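Local coordinates for protein predicted ATPase of the ABC class (Vibrio vulnificus, PDB 5D6A) that binds the ATP analogue AMP-PNP and probably hydrolyses ATP as an ABC-class P-loop ATPase, at residues Phe73-Trp86 / Ile162-Glu176. Sequence-based numbering, arbitrary orientation.
Sequences FRAFRAWSLTGLSW and ITFHLPKFIRRSTIE
Arg77 of strand 71-78 makes a side-chain hydrogen bond to Thr174, in the loop just after helix 155-172, which packs on the antiparallel sheet of the N-terminal domain. NH2 of Arg77 lies 3.2 Å from OG1 of Thr174, which sits near the guanidinium plane, with an N-H...O angle of 160°. The same hydroxyl donates to Ile170 O in the carbonyl plane, so it links the arginine to a carbonyl near the C-terminal end of the helix. The bend at chi3 (68°) directs NH2 to Thr174 and Ile175, with CG of Arg171 over one guanidinium face and CG1 of Ile175 at the edge; NE is held by Asp54 O. Asp54 also forms a salt bridge with Arg171, probably easing the proximity of the two positive charges. Farther along, Glu176 N donates to Thr82 O at 3.1 Å, nearly straight, joining the two segments beyond strand and helix. The Glu176 carboxylate forms a salt bridge with Lys181, and CD2 of Leu84 packs on CB of Glu176 at 3.8 Å. Toward the N-terminal part of strand 71-78, the contact becomes apolar. The Phe73 ring meets CD1 of Ile162 and CD2 of Leu166 obliquely, and Ala75 CB rests against Ile170 CD1 at 3.6 Å.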
ATOM      1  N   PHE A  73       3.304 -10.862 -28.645  1.00 43.09           N
ATOM      2  CA  PHE A  73       2.796 -11.186 -29.978  1.00 42.96           C
ATOM      3  C   PHE A  73       1.697 -10.205 -30.379  1.00 40.91           C
ATOM      4  O   PHE A  73       1.076  -9.575 -29.526  1.00 39.56           O
ATOM      5  CB  PHE A  73       2.205 -12.601 -29.992  1.00 44.11           C
ATOM      6  CG  PHE A  73       3.226 -13.701 -30.085  1.00 46.39           C
ATOM      7  CD1 PHE A  73       4.151 -13.910 -29.070  1.00 47.00           C
ATOM      8  CD2 PHE A  73       3.218 -14.572 -31.168  1.00 48.04           C
ATOM      9  CE1 PHE A  73       5.076 -14.937 -29.158  1.00 48.99           C
ATOM     10  CE2 PHE A  73       4.135 -15.607 -31.255  1.00 49.68           C
ATOM     11  CZ  PHE A  73       5.066 -15.790 -30.249  1.00 50.32           C
ATOM     12  N   ARG A  74       1.470 -10.077 -31.682  1.00 40.96           N
ATOM     13  CA  ARG A  74       0.405  -9.228 -32.211  1.00 41.08           C
ATOM     14  C   ARG A  74      -0.170  -9.894 -33.444  1.00 42.31           C
ATOM     15  O   ARG A  74       0.545 -10.577 -34.172  1.00 44.00           O
ATOM     16  CB  ARG A  74       0.904  -7.825 -32.568  1.00 42.17           C
ATOM     17  CG  ARG A  74       1.438  -7.031 -31.388  1.00 41.90           C
ATOM     18  CD  ARG A  74       1.779  -5.595 -31.758  1.00 42.68           C
ATOM     19  NE  ARG A  74       2.794  -5.503 -32.811  1.00 44.68           N
ATOM     20  CZ  ARG A  74       2.550  -5.292 -34.105  1.00 46.36           C
ATOM     21  NH1 ARG A  74       1.311  -5.114 -34.557  1.00 46.32           N
ATOM     22  NH2 ARG A  74       3.565  -5.237 -34.958  1.00 49.12           N
ATOM     23  N   ALA A  75      -1.463  -9.701 -33.674  1.00 42.22           N
ATOM     24  CA  ALA A  75      -2.128 -10.289 -34.830  1.00 43.71           C
ATOM     25  C   ALA A  75      -3.063  -9.273 -35.459  1.00 44.60           C
ATOM     26  O   ALA A  75      -3.771  -8.557 -34.756  1.00 43.58           O
ATOM     27  CB  ALA A  75      -2.895 -11.534 -34.423  1.00 43.28           C
ATOM     28  N   PHE A  76      -3.070  -9.224 -36.786  1.00 47.06           N
ATOM     29  CA  PHE A  76      -3.916  -8.282 -37.509  1.00 48.22           C
ATOM     30  C   PHE A  76      -4.899  -8.984 -38.436  1.00 48.95           C
ATOM     31  O   PHE A  76      -4.545  -9.950 -39.103  1.00 49.35           O
ATOM     32  CB  PHE A  76      -3.048  -7.310 -38.310  1.00 50.26           C
ATOM     33  CG  PHE A  76      -3.833  -6.416 -39.221  1.00 51.85           C
ATOM     34  CD1 PHE A  76      -4.466  -5.286 -38.726  1.00 50.83           C
ATOM     35  CD2 PHE A  76      -3.942  -6.707 -40.575  1.00 55.08           C
ATOM     36  CE1 PHE A  76      -5.196  -4.462 -39.563  1.00 53.35           C
ATOM     37  CE2 PHE A  76      -4.669  -5.889 -41.417  1.00 57.17           C
ATOM     38  CZ  PHE A  76      -5.296  -4.763 -40.911  1.00 56.58           C
ATOM     39  N   ARG A  77      -6.132  -8.480 -38.470  1.00 49.68           N
ATOM     40  CA  ARG A  77      -7.174  -9.021 -39.336  1.00 52.05           C
ATOM     41  C   ARG A  77      -7.983  -7.923 -40.007  1.00 52.98           C
ATOM     42  O   ARG A  77      -8.621  -7.124 -39.325  1.00 53.25           O
ATOM     43  CB  ARG A  77      -8.144  -9.900 -38.559  1.00 52.22           C
ATOM     44  CG  ARG A  77      -7.536 -11.143 -37.946  1.00 52.65           C
ATOM     45  CD  ARG A  77      -8.611 -12.207 -37.851  1.00 55.11           C
ATOM     46  NE  ARG A  77      -9.008 -12.656 -39.189  1.00 60.12           N
ATOM     47  CZ  ARG A  77     -10.029 -13.468 -39.455  1.00 62.87           C
ATOM     48  NH1 ARG A  77     -10.288 -13.813 -40.711  1.00 65.48           N
ATOM     49  NH2 ARG A  77     -10.799 -13.934 -38.478  1.00 63.47           N
ATOM     50  N   ALA A  78      -7.978  -7.908 -41.339  1.00 55.40           N
ATOM     51  CA  ALA A  78      -8.724  -6.915 -42.111  1.00 56.48           C
ATOM     52  C   ALA A  78     -10.227  -7.119 -41.936  1.00 56.07           C
ATOM     53  O   ALA A  78     -10.692  -8.251 -41.846  1.00 56.28           O
ATOM     54  CB  ALA A  78      -8.347  -7.002 -43.581  1.00 59.75           C
ATOM     55  N   TRP A  79     -10.978  -6.018 -41.904  1.00 56.34           N
ATOM     56  CA  TRP A  79     -12.437  -6.065 -41.707  1.00 57.34           C
ATOM     57  C   TRP A  79     -13.207  -6.969 -42.679  1.00 61.03           C
ATOM     58  O   TRP A  79     -14.299  -7.436 -42.355  1.00 62.13           O
ATOM     59  CB  TRP A  79     -13.043  -4.658 -41.787  1.00 57.99           C
ATOM     60  CG  TRP A  79     -12.606  -3.729 -40.708  1.00 55.87           C
ATOM     61  CD1 TRP A  79     -11.704  -2.714 -40.814  1.00 56.07           C
ATOM     62  CD2 TRP A  79     -13.055  -3.727 -39.350  1.00 52.87           C
ATOM     63  NE1 TRP A  79     -11.561  -2.078 -39.604  1.00 53.63           N
ATOM     64  CE2 TRP A  79     -12.382  -2.683 -38.688  1.00 51.48           C
ATOM     65  CE3 TRP A  79     -13.962  -4.511 -38.627  1.00 51.72           C
ATOM     66  CZ2 TRP A  79     -12.586  -2.398 -37.339  1.00 49.28           C
ATOM     67  CZ3 TRP A  79     -14.163  -4.228 -37.283  1.00 49.36           C
ATOM     68  CH2 TRP A  79     -13.480  -3.180 -36.656  1.00 48.16           C
ATOM     69  N   SER A  80     -12.655  -7.199 -43.866  1.00 64.13           N
ATOM     70  CA  SER A  80     -13.327  -8.023 -44.873  1.00 67.61           C
ATOM     71  C   SER A  80     -13.513  -9.480 -44.449  1.00 66.78           C
ATOM     72  O   SER A  80     -14.532 -10.100 -44.762  1.00 68.73           O
ATOM     73  CB  SER A  80     -12.540  -7.991 -46.183  1.00 70.58           C
ATOM     74  OG  SER A  80     -12.379  -6.662 -46.638  1.00 72.46           O
ATOM     75  N   LEU A  81     -12.533 -10.009 -43.726  1.00 63.92           N
ATOM     76  CA  LEU A  81     -12.542 -11.407 -43.305  1.00 63.12           C
ATOM     77  C   LEU A  81     -13.211 -11.662 -41.951  1.00 60.51           C
ATOM     78  O   LEU A  81     -13.298 -12.812 -41.516  1.00 60.33           O
ATOM     79  CB  LEU A  81     -11.095 -11.903 -43.234  1.00 62.33           C
ATOM     80  CG  LEU A  81     -10.220 -11.590 -44.453  1.00 64.81           C
ATOM     81  CD1 LEU A  81      -8.798 -12.083 -44.229  1.00 64.14           C
ATOM     82  CD2 LEU A  81     -10.812 -12.186 -45.724  1.00 68.61           C
ATOM     83  N   THR A  82     -13.699 -10.605 -41.301  1.00 58.92           N
ATOM     84  CA  THR A  82     -14.291 -10.721 -39.962  1.00 56.51           C
ATOM     85  C   THR A  82     -15.817 -10.693 -39.897  1.00 57.51           C
ATOM     86  O   THR A  82     -16.410 -11.316 -39.017  1.00 55.81           O
ATOM     87  CB  THR A  82     -13.782  -9.584 -39.054  1.00 54.22           C
ATOM     88  OG1 THR A  82     -14.198  -8.320 -39.583  1.00 54.28           O
ATOM     89  CG2 THR A  82     -12.259  -9.615 -38.951  1.00 53.86           C
ATOM     90  N   GLY A  83     -16.450  -9.964 -40.811  1.00 60.88           N
ATOM     91  CA  GLY A  83     -17.907  -9.826 -40.799  1.00 62.37           C
ATOM     92  C   GLY A  83     -18.352  -8.874 -39.694  1.00 60.29           C
ATOM     93  O   GLY A  83     -19.467  -8.981 -39.180  1.00 59.58           O
ATOM     94  N   LEU A  84     -17.468  -7.943 -39.331  1.00 58.75           N
ATOM     95  CA  LEU A  84     -17.739  -6.962 -38.279  1.00 57.05           C
ATOM     96  C   LEU A  84     -17.453  -5.529 -38.744  1.00 58.22           C
ATOM     97  O   LEU A  84     -17.231  -4.639 -37.922  1.00 56.30           O
ATOM     98  CB  LEU A  84     -16.892  -7.281 -37.037  1.00 54.27           C
ATOM     99  CG  LEU A  84     -17.141  -8.631 -36.355  1.00 53.44           C
ATOM    100  CD1 LEU A  84     -16.101  -8.897 -35.279  1.00 50.47           C
ATOM    101  CD2 LEU A  84     -18.544  -8.695 -35.769  1.00 53.78           C
ATOM    102  N   SER A  85     -17.470  -5.310 -40.058  1.00 61.62           N
ATOM    103  CA  SER A  85     -17.210  -3.981 -40.624  1.00 63.28           C
ATOM    104  C   SER A  85     -18.229  -2.954 -40.138  1.00 63.39           C
ATOM    105  O   SER A  85     -17.911  -1.774 -39.987  1.00 64.50           O
ATOM    106  CB  SER A  85     -17.235  -4.034 -42.153  1.00 66.36           C
ATOM    107  OG  SER A  85     -16.243  -4.913 -42.646  1.00 66.74           O
ATOM    108  N   TRP A  86     -19.454  -3.417 -39.906  1.00 62.66           N
ATOM    109  CA  TRP A  86     -20.532  -2.553 -39.428  1.00 61.86           C
ATOM    110  C   TRP A  86     -20.181  -1.811 -38.128  1.00 59.25           C
ATOM    111  O   TRP A  86     -20.722  -0.734 -37.868  1.00 61.02           O
ATOM    112  CB  TRP A  86     -21.814  -3.371 -39.244  1.00 61.62           C
ATOM    113  CG  TRP A  86     -21.667  -4.499 -38.275  1.00 58.74           C
ATOM    114  CD1 TRP A  86     -21.176  -5.746 -38.533  1.00 58.28           C
ATOM    115  CD2 TRP A  86     -22.021  -4.484 -36.891  1.00 56.15           C
ATOM    116  NE1 TRP A  86     -21.198  -6.509 -37.392  1.00 55.86           N
ATOM    117  CE2 TRP A  86     -21.712  -5.758 -36.368  1.00 54.55           C
ATOM    118  CE3 TRP A  86     -22.571  -3.518 -36.040  1.00 54.85           C
ATOM    119  CZ2 TRP A  86     -21.934  -6.092 -35.033  1.00 52.44           C
ATOM    120  CZ3 TRP A  86     -22.792  -3.850 -34.715  1.00 53.05           C
ATOM    121  CH2 TRP A  86     -22.473  -5.128 -34.222  1.00 51.71           C
ATOM    122  N   ILE A 162       1.591 -22.012 -31.299  1.00 53.48           N
ATOM    123  CA  ILE A 162       1.611 -20.925 -32.281  1.00 53.02           C
ATOM    124  C   ILE A 162       0.935 -21.204 -33.625  1.00 52.71           C
ATOM    125  O   ILE A 162       0.301 -20.308 -34.185  1.00 50.80           O
ATOM    126  CB  ILE A 162       3.070 -20.499 -32.566  1.00 54.24           C
ATOM    127  CG1 ILE A 162       3.778 -20.115 -31.260  1.00 54.20           C
ATOM    128  CG2 ILE A 162       3.110 -19.342 -33.560  1.00 54.45           C
ATOM    129  CD1 ILE A 162       5.258 -19.839 -31.417  1.00 55.58           C
ATOM    130  N   THR A 163       1.070 -22.427 -34.140  1.00 53.85           N
ATOM    131  CA  THR A 163       0.528 -22.765 -35.464  1.00 55.12           C
ATOM    132  C   THR A 163      -0.776 -23.558 -35.474  1.00 55.17           C
ATOM    133  O   THR A 163      -1.398 -23.696 -36.527  1.00 55.96           O
ATOM    134  CB  THR A 163       1.550 -23.571 -36.288  1.00 57.06           C
ATOM    135  OG1 THR A 163       1.692 -24.883 -35.735  1.00 57.88           O
ATOM    136  CG2 THR A 163       2.901 -22.864 -36.311  1.00 57.29           C
ATOM    137  N   PHE A 164      -1.184 -24.090 -34.326  1.00 54.83           N
ATOM    138  CA  PHE A 164      -2.416 -24.877 -34.262  1.00 55.62           C
ATOM    139  C   PHE A 164      -3.480 -24.219 -33.375  1.00 54.03           C
ATOM    140  O   PHE A 164      -4.594 -23.962 -33.833  1.00 53.85           O
ATOM    141  CB  PHE A 164      -2.111 -26.307 -33.798  1.00 57.27           C
ATOM    142  CG  PHE A 164      -3.315 -27.202 -33.757  1.00 58.47           C
ATOM    143  CD1 PHE A 164      -3.791 -27.797 -34.916  1.00 60.14           C
ATOM    144  CD2 PHE A 164      -3.967 -27.459 -32.560  1.00 57.98           C
ATOM    145  CE1 PHE A 164      -4.901 -28.623 -34.885  1.00 61.14           C
ATOM    146  CE2 PHE A 164      -5.077 -28.284 -32.522  1.00 59.18           C
ATOM    147  CZ  PHE A 164      -5.544 -28.866 -33.686  1.00 60.52           C
ATOM    148  N   HIS A 165      -3.137 -23.937 -32.119  1.00 52.47           N
ATOM    149  CA  HIS A 165      -4.090 -23.322 -31.191  1.00 51.05           C
ATOM    150  C   HIS A 165      -4.269 -21.821 -31.391  1.00 49.80           C
ATOM    151  O   HIS A 165      -5.391 -21.344 -31.566  1.00 48.94           O
ATOM    152  CB  HIS A 165      -3.684 -23.566 -29.734  1.00 50.56           C
ATOM    153  CG  HIS A 165      -3.847 -24.981 -29.286  1.00 51.84           C
ATOM    154  ND1 HIS A 165      -5.083 -25.554 -29.075  1.00 52.38           N
ATOM    155  CD2 HIS A 165      -2.934 -25.926 -28.960  1.00 53.00           C
ATOM    156  CE1 HIS A 165      -4.924 -26.800 -28.668  1.00 54.11           C
ATOM    157  NE2 HIS A 165      -3.629 -27.049 -28.586  1.00 54.77           N
ATOM    158  N   LEU A 166      -3.165 -21.082 -31.356  1.00 49.52           N
ATOM    159  CA  LEU A 166      -3.219 -19.623 -31.474  1.00 48.40           C
ATOM    160  C   LEU A 166      -4.034 -19.131 -32.674  1.00 49.02           C
ATOM    161  O   LEU A 166      -4.904 -18.275 -32.512  1.00 47.93           O
ATOM    162  CB  LEU A 166      -1.807 -19.015 -31.481  1.00 48.16           C
ATOM    163  CG  LEU A 166      -1.701 -17.488 -31.595  1.00 46.95           C
ATOM    164  CD1 LEU A 166      -2.517 -16.778 -30.526  1.00 44.92           C
ATOM    165  CD2 LEU A 166      -0.244 -17.054 -31.521  1.00 47.41           C
ATOM    166  N   PRO A 167      -3.774 -19.675 -33.876  1.00 50.78           N
ATOM    167  CA  PRO A 167      -4.542 -19.217 -35.036  1.00 51.54           C
ATOM    168  C   PRO A 167      -6.055 -19.395 -34.865  1.00 51.91           C
ATOM    169  O   PRO A 167      -6.828 -18.614 -35.410  1.00 52.45           O
ATOM    170  CB  PRO A 167      -4.012 -20.093 -36.177  1.00 53.04           C
ATOM    171  CG  PRO A 167      -2.657 -20.520 -35.731  1.00 53.17           C
ATOM    172  CD  PRO A 167      -2.801 -20.715 -34.250  1.00 51.97           C
ATOM    173  N   LYS A 168      -6.467 -20.405 -34.105  1.00 52.54           N
ATOM    174  CA  LYS A 168      -7.888 -20.650 -33.882  1.00 53.25           C
ATOM    175  C   LYS A 168      -8.511 -19.604 -32.964  1.00 51.86           C
ATOM    176  O   LYS A 168      -9.629 -19.159 -33.210  1.00 53.14           O
ATOM    177  CB  LYS A 168      -8.125 -22.062 -33.337  1.00 54.71           C
ATOM    178  CG  LYS A 168      -7.793 -23.148 -34.347  1.00 57.32           C
ATOM    179  CD  LYS A 168      -8.055 -24.543 -33.810  1.00 58.98           C
ATOM    180  CE  LYS A 168      -7.797 -25.583 -34.888  1.00 61.59           C
ATOM    181  NZ  LYS A 168      -8.113 -26.960 -34.428  1.00 63.87           N
ATOM    182  N   PHE A 169      -7.790 -19.201 -31.918  1.00 50.56           N
ATOM    183  CA  PHE A 169      -8.315 -18.192 -30.994  1.00 48.23           C
ATOM    184  C   PHE A 169      -8.385 -16.829 -31.677  1.00 46.91           C
ATOM    185  O   PHE A 169      -9.325 -16.069 -31.451  1.00 46.55           O
ATOM    186  CB  PHE A 169      -7.471 -18.094 -29.720  1.00 47.56           C
ATOM    187  CG  PHE A 169      -7.169 -19.423 -29.090  1.00 48.92           C
ATOM    188  CD1 PHE A 169      -8.187 -20.335 -28.835  1.00 50.49           C
ATOM    189  CD2 PHE A 169      -5.875 -19.745 -28.707  1.00 49.04           C
ATOM    190  CE1 PHE A 169      -7.912 -21.560 -28.253  1.00 51.80           C
ATOM    191  CE2 PHE A 169      -5.595 -20.962 -28.112  1.00 50.83           C
ATOM    192  CZ  PHE A 169      -6.615 -21.871 -27.884  1.00 52.19           C
ATOM    193  N   ILE A 170      -7.388 -16.532 -32.509  1.00 46.54           N
ATOM    194  CA  ILE A 170      -7.335 -15.273 -33.253  1.00 46.07           C
ATOM    195  C   ILE A 170      -8.511 -15.177 -34.224  1.00 47.37           C
ATOM    196  O   ILE A 170      -9.068 -14.097 -34.425  1.00 46.50           O
ATOM    197  CB  ILE A 170      -6.008 -15.125 -34.030  1.00 46.53           C
ATOM    198  CG1 ILE A 170      -4.838 -14.976 -33.051  1.00 45.74           C
ATOM    199  CG2 ILE A 170      -6.055 -13.912 -34.950  1.00 46.63           C
ATOM    200  CD1 ILE A 170      -3.470 -15.036 -33.700  1.00 46.59           C
ATOM    201  N   ARG A 171      -8.883 -16.308 -34.820  1.00 49.82           N
ATOM    202  CA  ARG A 171     -10.002 -16.340 -35.760  1.00 52.16           C
ATOM    203  C   ARG A 171     -11.343 -16.278 -35.039  1.00 51.93           C
ATOM    204  O   ARG A 171     -12.129 -15.360 -35.261  1.00 52.88           O
ATOM    205  CB  ARG A 171      -9.942 -17.585 -36.653  1.00 54.61           C
ATOM    206  CG  ARG A 171      -8.779 -17.578 -37.632  1.00 55.94           C
ATOM    207  CD  ARG A 171      -8.819 -18.768 -38.578  1.00 58.28           C
ATOM    208  NE  ARG A 171      -7.692 -18.746 -39.515  1.00 59.37           N
ATOM    209  CZ  ARG A 171      -6.557 -19.432 -39.374  1.00 59.39           C
ATOM    210  NH1 ARG A 171      -6.367 -20.246 -38.342  1.00 58.98           N
ATOM    211  NH2 ARG A 171      -5.606 -19.318 -40.295  1.00 60.69           N
ATOM    212  N   ARG A 172     -11.589 -17.245 -34.165  1.00 52.25           N
ATOM    213  CA  ARG A 172     -12.855 -17.315 -33.426  1.00 52.91           C
ATOM    214  C   ARG A 172     -13.229 -16.020 -32.707  1.00 50.42           C
ATOM    215  O   ARG A 172     -14.401 -15.643 -32.671  1.00 49.98           O
ATOM    216  CB  ARG A 172     -12.821 -18.463 -32.420  1.00 53.76           C
ATOM    217  CG  ARG A 172     -12.737 -19.843 -33.051  1.00 56.88           C
ATOM    218  CD  ARG A 172     -12.669 -20.914 -31.978  1.00 59.09           C
ATOM    219  NE  ARG A 172     -13.897 -20.976 -31.186  1.00 60.78           N
ATOM    220  CZ  ARG A 172     -14.047 -21.700 -30.080  1.00 61.89           C
ATOM    221  NH1 ARG A 172     -13.037 -22.418 -29.598  1.00 63.11           N
ATOM    222  NH2 ARG A 172     -15.211 -21.690 -29.437  1.00 62.21           N
ATOM    223  N   SER A 173     -12.238 -15.339 -32.143  1.00 48.58           N
ATOM    224  CA  SER A 173     -12.493 -14.096 -31.415  1.00 47.51           C
ATOM    225  C   SER A 173     -12.821 -12.925 -32.340  1.00 46.82           C
ATOM    226  O   SER A 173     -13.342 -11.910 -31.885  1.00 45.47           O
ATOM    227  CB  SER A 173     -11.290 -13.728 -30.541  1.00 46.15           C
ATOM    228  OG  SER A 173     -10.163 -13.411 -31.337  1.00 46.89           O
ATOM    229  N   THR A 174     -12.512 -13.066 -33.628  1.00 48.21           N
ATOM    230  CA  THR A 174     -12.758 -11.995 -34.602  1.00 48.83           C
ATOM    231  C   THR A 174     -13.593 -12.436 -35.811  1.00 51.25           C
ATOM    232  O   THR A 174     -13.273 -12.098 -36.949  1.00 52.94           O
ATOM    233  CB  THR A 174     -11.429 -11.409 -35.108  1.00 48.05           C
ATOM    234  OG1 THR A 174     -10.614 -12.468 -35.615  1.00 48.32           O
ATOM    235  CG2 THR A 174     -10.692 -10.710 -33.980  1.00 46.33           C
ATOM    236  N   ILE A 175     -14.655 -13.196 -35.550  1.00 52.85           N
ATOM    237  CA  ILE A 175     -15.588 -13.649 -36.589  1.00 56.00           C
ATOM    238  C   ILE A 175     -16.997 -13.576 -36.013  1.00 57.59           C
ATOM    239  O   ILE A 175     -17.332 -14.302 -35.075  1.00 57.43           O
ATOM    240  CB  ILE A 175     -15.284 -15.079 -37.079  1.00 57.52           C
ATOM    241  CG1 ILE A 175     -13.946 -15.111 -37.822  1.00 57.44           C
ATOM    242  CG2 ILE A 175     -16.381 -15.565 -38.017  1.00 59.84           C
ATOM    243  CD1 ILE A 175     -13.527 -16.488 -38.289  1.00 58.47           C
ATOM    244  N   GLU A 176     -17.811 -12.688 -36.580  1.00 59.70           N
ATOM    245  CA  GLU A 176     -19.186 -12.457 -36.124  1.00 61.93           C
ATOM    246  C   GLU A 176     -19.889 -13.715 -35.588  1.00 62.70           C
ATOM    247  O   GLU A 176     -20.263 -13.769 -34.416  1.00 61.18           O
ATOM    248  CB  GLU A 176     -20.012 -11.829 -37.258  1.00 66.26           C
ATOM    249  CG  GLU A 176     -21.441 -11.463 -36.876  1.00 68.79           C
ATOM    250  CD  GLU A 176     -22.250 -10.903 -38.037  1.00 73.08           C
ATOM    251  OE1 GLU A 176     -21.789 -10.976 -39.198  1.00 76.12           O
ATOM    252  OE2 GLU A 176     -23.364 -10.398 -37.789  1.00 74.59           O
TER